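Local coordinates for protein nicotinate phosphoribosyltransferase (Vibrio cholerae, PDB 4HL7) that probably catalyses the ATP-dependent formation of nicotinate beta-D-ribonucleotide from nicotinate and 5-phosphoribosyl 1-diphosphate, a step in NAD biosynthesis, at residues L68-L78 against L90-F98; Q239-S247 against F402-F410. All blocks are in the same frame, centred on the assembly; numbering follows the deposited sequence.

Contact 1 of 2, residues L68-L78 against L90-F98; sequences LRFSDADIHYL and LQSLRYFHF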
loop_
_atom_site.group_PDB
_atom_site.type_symbol
_atom_site.label_atom_id
_atom_site.label_comp_id
_atom_site.label_asym_id
_atom_site.label_seq_id
_atom_site.Cartn_x
_atom_site.Cartn_y
_atom_site.Cartn_z
ATOM N N LEU A 68 5.604 -5.233 -21.104
ATOM C CA LEU A 68 4.603 -6.102 -20.475
ATOM C C LEU A 68 3.234 -5.857 -21.017
ATOM O O LEU A 68 2.889 -4.724 -21.395
ATOM C CB LEU A 68 4.565 -5.886 -18.955
ATOM C CG LEU A 68 5.850 -6.271 -18.252
ATOM C CD1 LEU A 68 5.527 -6.210 -16.751
ATOM C CD2 LEU A 68 6.344 -7.665 -18.661
ATOM N N ARG A 69 2.415 -6.909 -21.033
ATOM C CA ARG A 69 1.030 -6.751 -21.529
ATOM C C ARG A 69 0.097 -7.528 -20.626
ATOM O O ARG A 69 0.532 -8.499 -20.019
ATOM C CB ARG A 69 0.937 -7.305 -22.961
ATOM C CG ARG A 69 1.891 -6.624 -23.955
ATOM C CD ARG A 69 1.306 -5.266 -24.338
ATOM N NE ARG A 69 2.015 -4.574 -25.425
ATOM C CZ ARG A 69 3.136 -3.853 -25.269
ATOM N NH1 ARG A 69 3.726 -3.734 -24.077
ATOM N NH2 ARG A 69 3.674 -3.250 -26.311
ATOM N N PHE A 70 -1.191 -7.177 -20.589
ATOM C CA PHE A 70 -2.149 -8.118 -19.973
ATOM C C PHE A 70 -2.451 -9.229 -20.964
ATOM O O PHE A 70 -2.859 -8.920 -22.096
ATOM C CB PHE A 70 -3.446 -7.396 -19.591
ATOM C CG PHE A 70 -3.317 -6.509 -18.372
ATOM C CD1 PHE A 70 -3.399 -7.039 -17.081
ATOM C CD2 PHE A 70 -3.085 -5.145 -18.510
ATOM C CE1 PHE A 70 -3.274 -6.196 -15.966
ATOM C CE2 PHE A 70 -2.961 -4.304 -17.401
ATOM C CZ PHE A 70 -3.067 -4.822 -16.115
ATOM N N SER A 71 -2.368 -10.490 -20.532
ATOM C CA SER A 71 -2.651 -11.650 -21.408
ATOM C C SER A 71 -4.137 -11.955 -21.329
ATOM O O SER A 71 -4.841 -11.468 -20.439
ATOM C CB SER A 71 -1.858 -12.872 -20.986
ATOM O OG SER A 71 -2.380 -13.426 -19.787
ATOM N N ASP A 72 -4.651 -12.758 -22.253
ATOM C CA ASP A 72 -6.077 -13.101 -22.150
ATOM C C ASP A 72 -6.349 -13.856 -20.869
ATOM O O ASP A 72 -7.391 -13.639 -20.236
ATOM C CB ASP A 72 -6.572 -13.870 -23.393
ATOM C CG ASP A 72 -6.424 -13.060 -24.635
ATOM O OD1 ASP A 72 -5.643 -13.486 -25.513
ATOM O OD2 ASP A 72 -7.036 -11.954 -24.706
ATOM N N ALA A 73 -5.378 -14.660 -20.443
ATOM C CA ALA A 73 -5.466 -15.364 -19.203
ATOM C C ALA A 73 -5.496 -14.451 -17.981
ATOM O O ALA A 73 -6.158 -14.789 -16.995
ATOM C CB ALA A 73 -4.344 -16.381 -19.058
ATOM N N ASP A 74 -4.755 -13.333 -18.012
ATOM C CA ASP A 74 -4.840 -12.369 -16.919
ATOM C C ASP A 74 -6.237 -11.800 -16.873
ATOM O O ASP A 74 -6.816 -11.584 -15.783
ATOM C CB ASP A 74 -3.865 -11.213 -17.138
ATOM C CG ASP A 74 -2.396 -11.648 -17.066
ATOM O OD1 ASP A 74 -2.095 -12.691 -16.471
ATOM O OD2 ASP A 74 -1.566 -10.954 -17.663
ATOM N N ILE A 75 -6.755 -11.458 -18.044
ATOM C CA ILE A 75 -8.082 -10.819 -18.133
ATOM C C ILE A 75 -9.192 -11.794 -17.697
ATOM O O ILE A 75 -10.142 -11.392 -16.950
ATOM C CB ILE A 75 -8.363 -10.226 -19.523
ATOM C CG1 ILE A 75 -7.270 -9.202 -19.892
ATOM C CG2 ILE A 75 -9.709 -9.490 -19.544
ATOM C CD1 ILE A 75 -7.252 -7.968 -19.024
ATOM N N HIS A 76 -9.077 -13.039 -18.141
ATOM C CA HIS A 76 -9.989 -14.130 -17.740
ATOM C C HIS A 76 -9.949 -14.270 -16.236
ATOM O O HIS A 76 -11.004 -14.411 -15.571
ATOM C CB HIS A 76 -9.610 -15.475 -18.395
ATOM C CG HIS A 76 -9.861 -15.535 -19.918
ATOM N ND1 HIS A 76 -10.908 -14.881 -20.531
ATOM C CD2 HIS A 76 -9.164 -16.214 -20.952
ATOM C CE1 HIS A 76 -10.879 -15.136 -21.881
ATOM N NE2 HIS A 76 -9.814 -15.941 -22.138
ATOM N N TYR A 77 -8.750 -14.208 -15.653
ATOM C CA TYR A 77 -8.629 -14.310 -14.188
ATOM C C TYR A 77 -9.407 -13.165 -13.497
ATOM O O TYR A 77 -10.201 -13.401 -12.584
ATOM C CB TYR A 77 -7.146 -14.324 -13.715
ATOM C CG TYR A 77 -7.060 -14.167 -12.198
ATOM C CD1 TYR A 77 -6.743 -12.932 -11.614
ATOM C CD2 TYR A 77 -7.352 -15.247 -11.363
ATOM C CE1 TYR A 77 -6.730 -12.768 -10.225
ATOM C CE2 TYR A 77 -7.328 -15.102 -9.972
ATOM C CZ TYR A 77 -7.014 -13.869 -9.413
ATOM O OH TYR A 77 -6.993 -13.731 -8.050
ATOM N N LEU A 78 -9.228 -11.938 -13.947
ATOM C CA LEU A 78 -9.949 -10.852 -13.314
ATOM C C LEU A 78 -11.463 -10.937 -13.563
ATOM O O LEU A 78 -12.268 -10.520 -12.730
ATOM C CB LEU A 78 -9.462 -9.490 -13.823
ATOM C CG LEU A 78 -7.986 -9.178 -13.450
ATOM C CD1 LEU A 78 -7.636 -7.830 -14.075
ATOM C CD2 LEU A 78 -7.839 -9.129 -11.928
ATOM N N LEU A 90 -12.203 -4.054 -18.443
ATOM C CA LEU A 90 -11.276 -5.174 -18.664
ATOM C C LEU A 90 -10.935 -5.289 -20.158
ATOM O O LEU A 90 -9.803 -5.643 -20.509
ATOM C CB LEU A 90 -11.842 -6.505 -18.178
ATOM C CG LEU A 90 -11.965 -6.566 -16.631
ATOM C CD1 LEU A 90 -12.446 -7.885 -16.090
ATOM C CD2 LEU A 90 -10.555 -6.347 -16.057
ATOM N N GLN A 91 -11.927 -5.039 -21.024
ATOM C CA GLN A 91 -11.631 -5.043 -22.485
ATOM C C GLN A 91 -10.570 -3.987 -22.875
ATOM O O GLN A 91 -9.699 -4.273 -23.718
ATOM C CB GLN A 91 -12.937 -4.931 -23.330
ATOM C CG GLN A 91 -13.723 -6.239 -23.258
ATOM N N SER A 92 -10.622 -2.824 -22.240
ATOM C CA SER A 92 -9.628 -1.768 -22.480
ATOM C C SER A 92 -8.205 -2.194 -22.041
ATOM O O SER A 92 -7.224 -1.788 -22.669
ATOM C CB SER A 92 -10.077 -0.401 -21.917
ATOM O OG SER A 92 -9.721 -0.234 -20.549
ATOM N N LEU A 93 -8.092 -3.070 -21.032
ATOM C CA LEU A 93 -6.730 -3.622 -20.607
ATOM C C LEU A 93 -6.024 -4.438 -21.675
ATOM O O LEU A 93 -4.780 -4.527 -21.699
ATOM C CB LEU A 93 -6.866 -4.445 -19.366
ATOM C CG LEU A 93 -7.252 -3.620 -18.180
ATOM C CD1 LEU A 93 -6.963 -4.523 -16.960
ATOM C CD2 LEU A 93 -6.330 -2.373 -18.068
ATOM N N ARG A 94 -6.816 -4.992 -22.591
ATOM C CA ARG A 94 -6.309 -5.832 -23.689
ATOM C C ARG A 94 -5.312 -5.109 -24.592
ATOM O O ARG A 94 -4.456 -5.751 -25.197
ATOM C CB ARG A 94 -7.469 -6.409 -24.536
ATOM C CG ARG A 94 -7.880 -7.826 -24.126
ATOM C CD ARG A 94 -8.892 -8.454 -25.091
ATOM N NE ARG A 94 -10.247 -7.979 -24.807
ATOM C CZ ARG A 94 -11.131 -8.640 -24.064
ATOM N NH1 ARG A 94 -10.794 -9.824 -23.536
ATOM N NH2 ARG A 94 -12.353 -8.128 -23.854
ATOM N N TYR A 95 -5.427 -3.788 -24.682
ATOM C CA TYR A 95 -4.496 -2.997 -25.431
ATOM C C TYR A 95 -3.556 -2.168 -24.522
ATOM O O TYR A 95 -2.662 -1.502 -25.019
ATOM C CB TYR A 95 -5.185 -2.134 -26.586
ATOM C CG TYR A 95 -6.306 -1.165 -26.188
ATOM C CD1 TYR A 95 -6.024 0.089 -25.637
ATOM C CD2 TYR A 95 -7.638 -1.492 -26.404
ATOM C CE1 TYR A 95 -7.044 0.947 -25.237
ATOM C CE2 TYR A 95 -8.648 -0.641 -26.053
ATOM C CZ TYR A 95 -8.356 0.576 -25.479
ATOM O OH TYR A 95 -9.342 1.387 -25.094
ATOM N N PHE A 96 -3.737 -2.202 -23.199
ATOM C CA PHE A 96 -2.976 -1.248 -22.350
ATOM C C PHE A 96 -1.479 -1.619 -22.253
ATOM O O PHE A 96 -1.136 -2.781 -22.014
ATOM C CB PHE A 96 -3.523 -1.172 -20.915
ATOM C CG PHE A 96 -2.707 -0.299 -20.028
ATOM C CD1 PHE A 96 -2.834 1.096 -20.101
ATOM C CD2 PHE A 96 -1.770 -0.836 -19.155
ATOM C CE1 PHE A 96 -2.043 1.911 -19.316
ATOM C CE2 PHE A 96 -0.985 0.000 -18.372
ATOM C CZ PHE A 96 -1.126 1.364 -18.455
ATOM N N HIS A 97 -0.614 -0.596 -22.358
ATOM C CA HIS A 97 0.743 -0.728 -21.875
ATOM C C HIS A 97 1.358 0.574 -21.400
ATOM O O HIS A 97 0.841 1.667 -21.668
ATOM C CB HIS A 97 1.630 -1.391 -22.944
ATOM C CG HIS A 97 1.755 -0.590 -24.230
ATOM N ND1 HIS A 97 2.504 0.537 -24.316
ATOM C CD2 HIS A 97 1.284 -0.851 -25.521
ATOM C CE1 HIS A 97 2.480 1.002 -25.597
ATOM N NE2 HIS A 97 1.729 0.147 -26.328
ATOM N N PHE A 98 2.435 0.448 -20.637
ATOM C CA PHE A 98 3.184 1.598 -20.126
ATOM C C PHE A 98 4.023 2.239 -21.252
ATOM O O PHE A 98 4.407 1.550 -22.211
ATOM C CB PHE A 98 4.134 1.112 -19.053
ATOM C CG PHE A 98 3.464 0.649 -17.764
ATOM C CD1 PHE A 98 2.723 1.529 -17.010
ATOM C CD2 PHE A 98 3.685 -0.657 -17.277
ATOM C CE1 PHE A 98 2.186 1.144 -15.769
ATOM C CE2 PHE A 98 3.177 -1.050 -16.032
ATOM C CZ PHE A 98 2.383 -0.132 -15.293
HETATM O O HOH W 1 3.468 -2.267 -20.440
HETATM O O HOH W 2 -2.008 -5.128 -22.193
#

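Contact 2 of 2, residues Q239-S247 against F402-F410; sequences QALVNERDS and FLANLKRRF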
loop_
_atom_site.group_PDB
_atom_site.type_symbol
_atom_site.label_atom_id
_atom_site.label_comp_id
_atom_site.label_asym_id
_atom_site.label_seq_id
_atom_site.Cartn_x
_atom_site.Cartn_y
_atom_site.Cartn_z
ATOM N N GLN A 239 -8.526 16.251 -3.509
ATOM C CA GLN A 239 -8.173 17.641 -3.082
ATOM C C GLN A 239 -7.940 18.589 -4.242
ATOM O O GLN A 239 -7.958 19.816 -4.087
ATOM C CB GLN A 239 -6.914 17.639 -2.160
ATOM C CG GLN A 239 -7.151 16.876 -0.866
ATOM C CD GLN A 239 -5.834 16.572 -0.154
ATOM O OE1 GLN A 239 -4.815 17.140 -0.502
ATOM N NE2 GLN A 239 -5.854 15.654 0.829
ATOM N N ALA A 240 -7.635 18.018 -5.381
ATOM C CA ALA A 240 -7.470 18.772 -6.614
ATOM C C ALA A 240 -8.761 18.807 -7.462
ATOM O O ALA A 240 -8.970 19.769 -8.240
ATOM C CB ALA A 240 -6.328 18.177 -7.455
ATOM N N LEU A 241 -9.599 17.791 -7.331
ATOM C CA LEU A 241 -10.714 17.604 -8.255
ATOM C C LEU A 241 -12.029 18.259 -7.760
ATOM O O LEU A 241 -12.903 18.624 -8.618
ATOM C CB LEU A 241 -10.972 16.082 -8.453
ATOM C CG LEU A 241 -9.752 15.321 -8.992
ATOM C CD1 LEU A 241 -10.093 13.841 -9.050
ATOM C CD2 LEU A 241 -9.508 15.834 -10.379
ATOM N N VAL A 242 -12.180 18.414 -6.440
ATOM C CA VAL A 242 -13.349 19.148 -5.884
ATOM C C VAL A 242 -12.831 20.162 -4.884
ATOM O O VAL A 242 -11.643 20.298 -4.721
ATOM C CB VAL A 242 -14.356 18.162 -5.190
ATOM C CG1 VAL A 242 -14.877 17.181 -6.278
ATOM C CG2 VAL A 242 -13.709 17.308 -4.037
ATOM N N ASN A 243 -13.727 20.832 -4.130
ATOM C CA ASN A 243 -13.200 21.711 -3.141
ATOM C C ASN A 243 -12.488 20.917 -2.059
ATOM O O ASN A 243 -12.890 19.811 -1.743
ATOM C CB ASN A 243 -14.306 22.594 -2.497
ATOM C CG ASN A 243 -13.695 23.669 -1.619
ATOM O OD1 ASN A 243 -13.583 23.487 -0.377
ATOM N ND2 ASN A 243 -13.174 24.746 -2.272
ATOM N N GLU A 244 -11.383 21.448 -1.520
ATOM C CA GLU A 244 -10.608 20.656 -0.505
ATOM C C GLU A 244 -11.495 20.129 0.661
ATOM O O GLU A 244 -11.355 19.004 1.115
ATOM C CB GLU A 244 -9.470 21.524 0.099
ATOM C CG GLU A 244 -8.240 21.686 -0.818
ATOM C CD GLU A 244 -8.352 22.951 -1.679
ATOM O OE1 GLU A 244 -9.505 23.285 -2.091
ATOM O OE2 GLU A 244 -7.316 23.630 -1.934
ATOM N N ARG A 245 -12.402 20.975 1.134
ATOM C CA ARG A 245 -13.194 20.532 2.271
ATOM C C ARG A 245 -14.132 19.343 1.937
ATOM O O ARG A 245 -14.536 18.608 2.867
ATOM C CB ARG A 245 -14.018 21.748 2.816
ATOM C CG ARG A 245 -14.951 21.388 3.952
ATOM C CD ARG A 245 -14.209 20.960 5.197
ATOM N NE ARG A 245 -15.184 20.604 6.251
ATOM C CZ ARG A 245 -15.872 19.460 6.315
ATOM N NH1 ARG A 245 -15.721 18.482 5.437
ATOM N NH2 ARG A 245 -16.741 19.285 7.321
ATOM N N ASP A 246 -14.528 19.196 0.663
ATOM C CA ASP A 246 -15.397 18.113 0.235
ATOM C C ASP A 246 -14.628 16.899 -0.222
ATOM O O ASP A 246 -15.224 15.866 -0.541
ATOM C CB ASP A 246 -16.273 18.600 -0.967
ATOM C CG ASP A 246 -17.189 19.713 -0.585
ATOM O OD1 ASP A 246 -17.747 19.645 0.541
ATOM O OD2 ASP A 246 -17.317 20.665 -1.387
ATOM N N SER A 247 -13.298 17.012 -0.295
ATOM C CA SER A 247 -12.464 16.011 -0.968
ATOM C C SER A 247 -12.621 14.570 -0.420
ATOM O O SER A 247 -12.796 13.618 -1.184
ATOM C CB SER A 247 -11.004 16.442 -0.905
ATOM O OG SER A 247 -10.534 16.517 0.431
ATOM N N PHE A 402 -0.437 25.546 0.389
ATOM C CA PHE A 402 -1.519 24.549 0.219
ATOM C C PHE A 402 -1.800 23.718 1.486
ATOM O O PHE A 402 -2.976 23.517 1.903
ATOM C CB PHE A 402 -1.260 23.631 -0.977
ATOM C CG PHE A 402 -2.325 22.635 -1.199
ATOM C CD1 PHE A 402 -3.429 22.945 -2.044
ATOM C CD2 PHE A 402 -2.288 21.400 -0.575
ATOM C CE1 PHE A 402 -4.476 21.997 -2.191
ATOM C CE2 PHE A 402 -3.325 20.453 -0.733
ATOM C CZ PHE A 402 -4.411 20.768 -1.557
ATOM N N LEU A 403 -0.736 23.205 2.095
ATOM C CA LEU A 403 -0.930 22.344 3.252
ATOM C C LEU A 403 -1.540 23.144 4.411
ATOM O O LEU A 403 -2.470 22.629 5.107
ATOM C CB LEU A 403 0.421 21.719 3.664
ATOM C CG LEU A 403 0.344 20.866 4.928
ATOM C CD1 LEU A 403 -0.685 19.720 4.853
ATOM C CD2 LEU A 403 1.735 20.312 5.316
ATOM N N ALA A 404 -1.052 24.371 4.611
ATOM C CA ALA A 404 -1.567 25.248 5.684
ATOM C C ALA A 404 -3.087 25.535 5.441
ATOM O O ALA A 404 -3.928 25.419 6.363
ATOM C CB ALA A 404 -0.767 26.543 5.809
ATOM N N ASN A 405 -3.432 25.866 4.202
ATOM C CA ASN A 405 -4.845 26.060 3.885
ATOM C C ASN A 405 -5.722 24.814 4.103
ATOM O O ASN A 405 -6.835 24.889 4.642
ATOM C CB ASN A 405 -4.967 26.526 2.424
ATOM C CG ASN A 405 -6.377 26.866 2.075
ATOM O OD1 ASN A 405 -6.923 27.870 2.560
ATOM N ND2 ASN A 405 -6.976 26.046 1.280
ATOM N N LEU A 406 -5.223 23.679 3.698
ATOM C CA LEU A 406 -5.941 22.407 3.857
ATOM C C LEU A 406 -6.169 22.134 5.364
ATOM O O LEU A 406 -7.255 21.723 5.781
ATOM C CB LEU A 406 -5.116 21.250 3.227
ATOM C CG LEU A 406 -5.734 19.868 3.440
ATOM C CD1 LEU A 406 -7.032 19.736 2.617
ATOM C CD2 LEU A 406 -4.707 18.806 2.977
ATOM N N LYS A 407 -5.139 22.378 6.202
ATOM C CA LYS A 407 -5.309 22.167 7.643
ATOM C C LYS A 407 -6.396 23.122 8.142
ATOM O O LYS A 407 -7.313 22.691 8.874
ATOM C CB LYS A 407 -3.970 22.476 8.387
ATOM C CG LYS A 407 -2.953 21.331 8.185
ATOM C CD LYS A 407 -1.682 21.675 8.984
ATOM C CE LYS A 407 -0.657 20.538 8.815
ATOM N NZ LYS A 407 0.675 20.998 9.375
ATOM N N ARG A 408 -6.326 24.391 7.742
ATOM C CA ARG A 408 -7.306 25.369 8.217
ATOM C C ARG A 408 -8.730 24.918 7.839
ATOM O O ARG A 408 -9.642 25.006 8.669
ATOM C CB ARG A 408 -7.005 26.772 7.696
ATOM C CG ARG A 408 -5.805 27.391 8.371
ATOM C CD ARG A 408 -5.708 28.875 8.024
ATOM N NE ARG A 408 -6.435 29.664 8.988
ATOM C CZ ARG A 408 -5.973 29.913 10.215
ATOM N NH1 ARG A 408 -4.772 29.444 10.577
ATOM N NH2 ARG A 408 -6.704 30.626 11.080
ATOM N N ARG A 409 -8.930 24.448 6.613
ATOM C CA ARG A 409 -10.284 24.002 6.194
ATOM C C ARG A 409 -10.805 22.840 7.044
ATOM O O ARG A 409 -12.027 22.703 7.193
ATOM C CB ARG A 409 -10.335 23.607 4.713
ATOM C CG ARG A 409 -9.944 24.705 3.724
ATOM C CD ARG A 409 -10.731 26.012 3.728
ATOM N NE ARG A 409 -10.740 26.882 4.930
ATOM C CZ ARG A 409 -9.874 27.808 5.330
ATOM N NH1 ARG A 409 -10.184 28.512 6.407
ATOM N NH2 ARG A 409 -8.751 28.086 4.721
ATOM N N PHE A 410 -9.904 22.043 7.643
ATOM C CA PHE A 410 -10.331 20.905 8.474
ATOM C C PHE A 410 -10.179 21.165 9.956
ATOM O O PHE A 410 -10.261 20.245 10.782
ATOM C CB PHE A 410 -9.656 19.605 8.013
ATOM C CG PHE A 410 -10.268 19.073 6.758
ATOM C CD1 PHE A 410 -9.776 19.489 5.481
ATOM C CD2 PHE A 410 -11.403 18.249 6.835
ATOM C CE1 PHE A 410 -10.372 19.003 4.308
ATOM C CE2 PHE A 410 -12.000 17.767 5.677
ATOM C CZ PHE A 410 -11.501 18.158 4.412
HETATM O O HOH W 3 -5.549 23.649 0.417
#

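Contact 1 of 2, residues L68-L78 against L90-F98
Two consecutive short helices of the N-terminal domain, 72-81 and 87-93, meet here: Phe-70, just before the N-cap, Ile-75 and Leu-78 pack on Leu-90 and Leu-93. The CD1 methyl of Leu-93 stands over the centre of the Phe-70 ring, 4.0 Å from the centroid and 9° off the ring normal, a CH-pi contact that suits a branched side chain facing a flat aromatic one. Phe-96 reaches the same ring at its edge. Ile-75 pushes CD1 against Leu-93 CB at 3.6 Å, while its CG2 methyl, anti to the backbone N, touches Leu-90 CB as the two side chains pass in opposite directions; beta-branching lets one residue serve two neighbours. Leu-78 CD1 meets Leu-90 CD2 at 3.8 Å.

No direct hydrogen bond crosses the contact, but two waters bridge the backbones. One accepts from Phe-70 N and donates to Leu-93 O and Phe-96 O; the other accepts from Phe-98 N and donates to Leu-68 O. At the exposed end, the Arg-69 guanidinium lies over the His-97 ring with the planes 22° apart, NH2 coming within 3.5 Å of His-97 CD2. After a bend at chi2 (-77°), its NH1 is held by two carbonyl oxygens, Leu-68 O at 3.0 Å and Gly-66 O. Asp-72 OD2 and Arg-94 NH1, 4.5 Å apart, are too far for a salt bridge, though opposite charges probably favour the pairing.

Ser-71 and Asp-74 form a capping box: Asp-74 N donates to Ser-71 OG and Ser-71 N to Asp-74 OD2, capping the helix just after Phe-70. Asp-74 OD1 makes a salt bridge to Arg-220 of helix 216-222, while Phe-70 and Leu-93 pack against Ile-24 and Met-27 of helix 21-33.

Contact 2 of 2, residues Q239-S247 against F402-F410
The carbonyl oxygen of Glu-244 accepts two hydrogen bonds from Ser-247, one from OG at 2.7 Å and one from the backbone N at 3.1 Å, and it also lies in the plane of the Phe-410 ring, at its edge, 3.3 Å from CE1. Aromatic C-H groups carry a slight positive charge, so this edge is a fitting neighbour for a carbonyl oxygen.

The face of the same ring is covered from the next residue: Arg-245 CD sits 4.1 Å from the Phe-410 centroid as a CH-pi contact. CG of Arg-245 is anti to the backbone N, and the bend at chi2 (66°) brings CD over the ring, toward its rim, while NH1 goes on to a long, weak ion pair with Asp-279. A long, flexible chain with a charged end suits this exposed margin.

Glu-244 and Arg-245 belong to the bend between helices 232-241 and 247-258, in the part of the chain whose sequence belongs with the TIM-barrel families, and an Asx turn shapes it, with Arg-245 N donating to Asn-243 OD1. The bend lies against the last two turns of helix 400-409. There the Glu-244 carboxylate approaches Phe-402 obliquely, OE2 being 3.3 Å from CE1, with the two planes 21° apart. A water held by OE2 at 2.9 Å donates also to Phe-402 O and accepts from Asn-405 ND2, so the carboxylate is joined to the helix through solvent.

Nearer the backbone, Glu-244 CB touches Leu-406 CD1 at 3.9 Å, while the other methyl, CD2, rests against the Gln-239 amide. Gln-239 OE1 lies in the plane of the Phe-402 ring at its edge, 3.6 Å from CE2, and is itself hydrogen-bonded to Ala-386 N.

Overall arrangement
Contact 1 closes before contact 2 opens along the chain, and the two share no helix or strand. Their centres are 36 Å apart and their nearest atoms about 18 Å apart, so neither touches the other. Contact 1 lies in the N-terminal domain and joins neighbours in sequence, helices 72-81 and 87-93. Contact 2 lies in the TIM-barrel-related part of the chain and brings helix 400-409, from late in the chain, against the end of helix 232-241 and the turn that follows it; most strands of the six-stranded parallel sheet fall between its segments. One contact is thus local, the other long-range. His-232, the predicted phosphohistidine, unmodified here, begins the helix that leads into contact 2.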